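Local atomic coordinates of transmembrane protein (Bartonella henselae, PDB entry 3PAM), a protein that probably serves as part of the solute-binding component of an ABC-type oligopeptide transport system. Residues A[214-217]-A[218-221]; A[229-232]-A[233-236]. All blocks are in the same frame, centred on the assembly; numbering follows the deposited sequence.

Contact 1 of 2, residues A[214-217]-A[218-221]; sequences ASDP and AIDA
Asp216 bends its carboxylate over the first turn of helix 217-228 and caps it, making hydrogen-bonded contact with Ala218. This is a helix N-cap, with Asp216 as the capping residue. Asp216 OD1 accepts from Ala218 N at 2.8 Å. The bond is nearly straight at the hydrogen, 173°. The donor does not lie in the carboxylate plane but meets OD1 from above it, 53° out. CG stands anti to the backbone N (chi1 -177°), and this turns the carboxylate forward to the amide two residues on. Asp216 OD1 also lies 3.4 Å from Ala218 CB, so the oxygen sits beside the methyl as well as the amide.

The CB of Asp216 makes an apolar contact. Asp216 CB rests 3.7 Å from Ile219 CG1. Beyond it, the CD1 end of Ile219 comes loosely near the Ala214 methyl. Ala214 and Ile219 both pack on Trp198, which joins the loop and the helix to helix 193-198. Ile219 is buried; it also packs on Leu242, Ile245 and Leu246 of helix 232-249.

The backbone starts the helix in the usual way. Asp216 O accepts from Asp220 N at 3.2 Å. Pro217 O accepts from Ala221 N. Pro217 is the first helical residue, where a proline's missing N-H costs no helix bond.

Asp220 turns its carboxylate back toward the loop. Its OD2 is hydrogen-bonded to Ser200 OG. A water accepts from Asp216 N at 3.0 Å. Asp220 OD1, 2.6 Å from this water, is one of several acceptors competing for its protons.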
ATOM      1  N   ALA A 214      -2.296   9.333   4.035  1.00 32.20           N
ATOM      2  CA  ALA A 214      -0.912   9.697   3.761  1.00 32.58           C
ATOM      3  C   ALA A 214      -0.693  11.193   3.913  1.00 33.22           C
ATOM      4  O   ALA A 214      -1.522  11.996   3.496  1.00 30.83           O
ATOM      5  CB  ALA A 214      -0.517   9.267   2.369  1.00 32.97           C
ATOM      6  N   SER A 215       0.450  11.539   4.513  1.00 34.80           N
ATOM      7  CA  SER A 215       0.759  12.913   4.844  1.00 37.10           C
ATOM      8  C   SER A 215       2.254  13.078   5.086  1.00 38.20           C
ATOM      9  O   SER A 215       2.717  13.034   6.212  1.00 39.44           O
ATOM     10  CB  SER A 215      -0.025  13.344   6.091  1.00 37.84           C
ATOM     11  OG  SER A 215       0.391  14.634   6.525  1.00 43.84           O
ATOM     12  N   ASP A 216       2.993  13.294   4.009  1.00 38.56           N
ATOM     13  CA  ASP A 216       4.433  13.459   4.042  1.00 39.86           C
ATOM     14  C   ASP A 216       4.779  14.664   3.159  1.00 40.58           C
ATOM     15  O   ASP A 216       4.237  14.793   2.047  1.00 39.78           O
ATOM     16  CB  ASP A 216       5.067  12.190   3.482  1.00 39.64           C
ATOM     17  CG  ASP A 216       6.590  12.194   3.528  1.00 41.99           C
ATOM     18  OD1 ASP A 216       7.241  13.264   3.594  1.00 42.70           O
ATOM     19  OD2 ASP A 216       7.136  11.077   3.483  1.00 43.16           O
ATOM     20  N   PRO A 217       5.663  15.564   3.656  1.00 42.38           N
ATOM     21  CA  PRO A 217       6.143  16.700   2.862  1.00 43.08           C
ATOM     22  C   PRO A 217       6.759  16.280   1.528  1.00 42.69           C
ATOM     23  O   PRO A 217       6.751  17.059   0.574  1.00 42.93           O
ATOM     24  CB  PRO A 217       7.214  17.326   3.762  1.00 45.39           C
ATOM     25  CG  PRO A 217       6.750  17.022   5.136  1.00 46.21           C
ATOM     26  CD  PRO A 217       6.132  15.643   5.056  1.00 44.11           C
ATOM     27  N   ALA A 218       7.298  15.065   1.470  1.00 41.96           N
ATOM     28  CA  ALA A 218       7.941  14.564   0.259  1.00 41.90           C
ATOM     29  C   ALA A 218       6.891  14.359  -0.802  1.00 39.54           C
ATOM     30  O   ALA A 218       7.051  14.765  -1.946  1.00 39.62           O
ATOM     31  CB  ALA A 218       8.680  13.256   0.539  1.00 42.25           C
ATOM     32  N   ILE A 219       5.801  13.726  -0.397  1.00 37.74           N
ATOM     33  CA  ILE A 219       4.672  13.480  -1.280  1.00 35.64           C
ATOM     34  C   ILE A 219       4.112  14.789  -1.848  1.00 35.94           C
ATOM     35  O   ILE A 219       3.924  14.909  -3.055  1.00 36.02           O
ATOM     36  CB  ILE A 219       3.607  12.710  -0.551  1.00 33.46           C
ATOM     37  CG1 ILE A 219       4.224  11.404  -0.075  1.00 32.62           C
ATOM     38  CG2 ILE A 219       2.381  12.510  -1.468  1.00 33.08           C
ATOM     39  CD1 ILE A 219       3.270  10.411   0.451  1.00 32.95           C
ATOM     40  N   ASP A 220       3.874  15.759  -0.977  1.00 36.37           N
ATOM     41  CA  ASP A 220       3.335  17.050  -1.393  1.00 37.99           C
ATOM     42  C   ASP A 220       4.280  17.750  -2.353  1.00 39.56           C
ATOM     43  O   ASP A 220       3.834  18.277  -3.373  1.00 40.57           O
ATOM     44  CB  ASP A 220       3.054  17.959  -0.186  1.00 39.01           C
ATOM     45  CG  ASP A 220       1.893  17.468   0.651  1.00 39.24           C
ATOM     46  OD1 ASP A 220       1.401  16.340   0.409  1.00 38.44           O
ATOM     47  OD2 ASP A 220       1.469  18.212   1.560  1.00 41.06           O
ATOM     48  N   ALA A 221       5.572  17.747  -2.014  1.00 39.18           N
ATOM     49  CA  ALA A 221       6.623  18.276  -2.872  1.00 40.35           C
ATOM     50  C   ALA A 221       6.656  17.658  -4.275  1.00 39.52           C
ATOM     51  O   ALA A 221       6.779  18.383  -5.253  1.00 39.67           O
ATOM     52  CB  ALA A 221       8.013  18.167  -2.190  1.00 42.63           C
TER
HETATM   53  O   HOH W   1       1.285  14.005   1.596  1.00 30.56           O

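Contact 2 of 2, residues A[229-232]-A[233-236]; sequences AHSQ and VDFI
Ala229 lays its methyl against the backbone and CB of Phe235, in the first turn of helix 232-249. Ala229 CB and Phe235 CB are 3.8 Å apart. The same methyl lies at the edge of the phenyl ring, near its plane. The ring itself leads away, to Leu56 and Pro190.

The motif is a helix N-cap, here with Ser231 as the capping residue. Its OG lies between the backbone N and the carbonyl carbon (chi1 65°) and faces Asp234. Ser231 OG accepts from Asp234 N in a weak bond of 3.4 Å. The main-chain bonds are firmer: Ser231 O accepts from Phe235 N at 3.0 Å, and Gln232 O accepts from Ile236 N.

The Asp234 carboxylate stays close to the cap. Asp234 OD2 passes 3.6 Å from Ser231 OG. A water accepts from His230 N at 2.7 Å and donates to Asp234 OD2 at 2.8 Å.

On another side of the turn, Gln232 and Ile236 cross at a slant. Ile236 also packs on Ile55 and Leu56. The glutamine chain bends at chi2 (90°), and Gln232 CG lies 3.6 Å from Ile236 CD1.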
ATOM      1  N   ALA A 229       5.616  21.098 -13.791  1.00 42.11           N
ATOM      2  CA  ALA A 229       6.475  20.622 -14.868  1.00 42.22           C
ATOM      3  C   ALA A 229       6.059  21.182 -16.220  1.00 42.94           C
ATOM      4  O   ALA A 229       4.880  21.229 -16.533  1.00 42.91           O
ATOM      5  CB  ALA A 229       6.497  19.101 -14.893  1.00 41.08           C
ATOM      6  N   HIS A 230       7.038  21.625 -17.000  1.00 43.94           N
ATOM      7  CA  HIS A 230       6.771  22.222 -18.301  1.00 45.30           C
ATOM      8  C   HIS A 230       7.479  21.476 -19.395  1.00 44.48           C
ATOM      9  O   HIS A 230       7.446  21.871 -20.537  1.00 45.74           O
ATOM     10  CB  HIS A 230       7.160  23.703 -18.317  1.00 48.31           C
ATOM     11  CG  HIS A 230       6.372  24.533 -17.354  1.00 51.73           C
ATOM     12  ND1 HIS A 230       6.965  25.392 -16.451  1.00 55.15           N
ATOM     13  CD2 HIS A 230       5.037  24.623 -17.141  1.00 53.10           C
ATOM     14  CE1 HIS A 230       6.029  25.981 -15.728  1.00 57.33           C
ATOM     15  NE2 HIS A 230       4.851  25.530 -16.124  1.00 57.19           N
ATOM     16  N   SER A 231       8.116  20.379 -19.033  1.00 43.70           N
ATOM     17  CA  SER A 231       8.725  19.516 -20.010  1.00 44.25           C
ATOM     18  C   SER A 231       8.452  18.063 -19.680  1.00 44.11           C
ATOM     19  O   SER A 231       8.207  17.683 -18.533  1.00 43.58           O
ATOM     20  CB  SER A 231      10.240  19.781 -20.138  1.00 46.08           C
ATOM     21  OG  SER A 231      10.920  19.452 -18.950  1.00 46.28           O
ATOM     22  N   GLN A 232       8.462  17.280 -20.741  1.00 45.45           N
ATOM     23  CA  GLN A 232       8.412  15.842 -20.705  1.00 47.09           C
ATOM     24  C   GLN A 232       9.373  15.245 -19.675  1.00 47.97           C
ATOM     25  O   GLN A 232       8.964  14.419 -18.862  1.00 48.70           O
ATOM     26  CB  GLN A 232       8.768  15.338 -22.098  1.00 48.95           C
ATOM     27  CG  GLN A 232       8.808  13.859 -22.230  1.00 52.52           C
ATOM     28  CD  GLN A 232       7.478  13.289 -22.630  1.00 54.27           C
ATOM     29  OE1 GLN A 232       6.440  13.632 -22.061  1.00 54.35           O
ATOM     30  NE2 GLN A 232       7.496  12.393 -23.608  1.00 57.24           N
ATOM     31  N   VAL A 233      10.635  15.668 -19.704  1.00 49.08           N
ATOM     32  CA  VAL A 233      11.651  15.147 -18.778  1.00 49.95           C
ATOM     33  C   VAL A 233      11.326  15.441 -17.287  1.00 48.81           C
ATOM     34  O   VAL A 233      11.430  14.541 -16.436  1.00 48.88           O
ATOM     35  CB  VAL A 233      13.084  15.628 -19.164  1.00 52.16           C
ATOM     36  CG1 VAL A 233      14.121  15.082 -18.220  1.00 53.20           C
ATOM     37  CG2 VAL A 233      13.433  15.199 -20.590  1.00 53.90           C
ATOM     38  N   ASP A 234      10.919  16.676 -16.981  1.00 47.59           N
ATOM     39  CA  ASP A 234      10.644  17.069 -15.587  1.00 46.45           C
ATOM     40  C   ASP A 234       9.416  16.389 -15.042  1.00 43.91           C
ATOM     41  O   ASP A 234       9.386  16.016 -13.887  1.00 42.99           O
ATOM     42  CB  ASP A 234      10.498  18.582 -15.446  1.00 46.37           C
ATOM     43  CG  ASP A 234      11.812  19.294 -15.579  1.00 49.56           C
ATOM     44  OD1 ASP A 234      12.833  18.594 -15.677  1.00 52.87           O
ATOM     45  OD2 ASP A 234      11.838  20.549 -15.597  1.00 52.77           O
ATOM     46  N   PHE A 235       8.413  16.221 -15.897  1.00 42.57           N
ATOM     47  CA  PHE A 235       7.164  15.562 -15.518  1.00 40.78           C
ATOM     48  C   PHE A 235       7.333  14.071 -15.232  1.00 40.57           C
ATOM     49  O   PHE A 235       6.764  13.551 -14.281  1.00 38.95           O
ATOM     50  CB  PHE A 235       6.155  15.753 -16.635  1.00 40.26           C
ATOM     51  CG  PHE A 235       4.824  15.183 -16.344  1.00 38.31           C
ATOM     52  CD1 PHE A 235       3.850  15.954 -15.716  1.00 36.47           C
ATOM     53  CD2 PHE A 235       4.519  13.879 -16.728  1.00 37.74           C
ATOM     54  CE1 PHE A 235       2.593  15.425 -15.466  1.00 35.13           C
ATOM     55  CE2 PHE A 235       3.278  13.337 -16.459  1.00 36.22           C
ATOM     56  CZ  PHE A 235       2.315  14.107 -15.841  1.00 34.59           C
ATOM     57  N   ILE A 236       8.109  13.393 -16.072  1.00 42.25           N
ATOM     58  CA  ILE A 236       8.392  11.957 -15.913  1.00 43.11           C
ATOM     59  C   ILE A 236       9.183  11.719 -14.622  1.00 44.04           C
ATOM     60  O   ILE A 236       8.914  10.768 -13.886  1.00 44.29           O
ATOM     61  CB  ILE A 236       9.126  11.388 -17.187  1.00 44.55           C
ATOM     62  CG1 ILE A 236       8.129  11.262 -18.357  1.00 43.14           C
ATOM     63  CG2 ILE A 236       9.852  10.059 -16.910  1.00 44.94           C
ATOM     64  CD1 ILE A 236       8.754  11.215 -19.729  1.00 41.17           C
TER
HETATM   65  O   HOH W   2       9.525  22.053 -16.050  1.00 42.92           O

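Contacts 1 and 2 are the N-terminal caps of two successive helices, 217-228 and 232-249. Contact 1 closes before contact 2 opens. Their centres are about 19 Å apart, their nearest atoms about 9 Å, and they do not touch. They are related through the packing of the two helices: the residues that contact 1 meets on helix 232-249 lie well past the start that contact 2 caps. Contact 1 is partly buried, its centre about 15 Å from the centre of the chain. Contact 2 is at the surface, its centre about 26 Å from that point. Ethanol, probably from the crystallisation liquor, is bound about 4 Å from the side chain of Ala214, and ethanol also lies about as far from that of Val233.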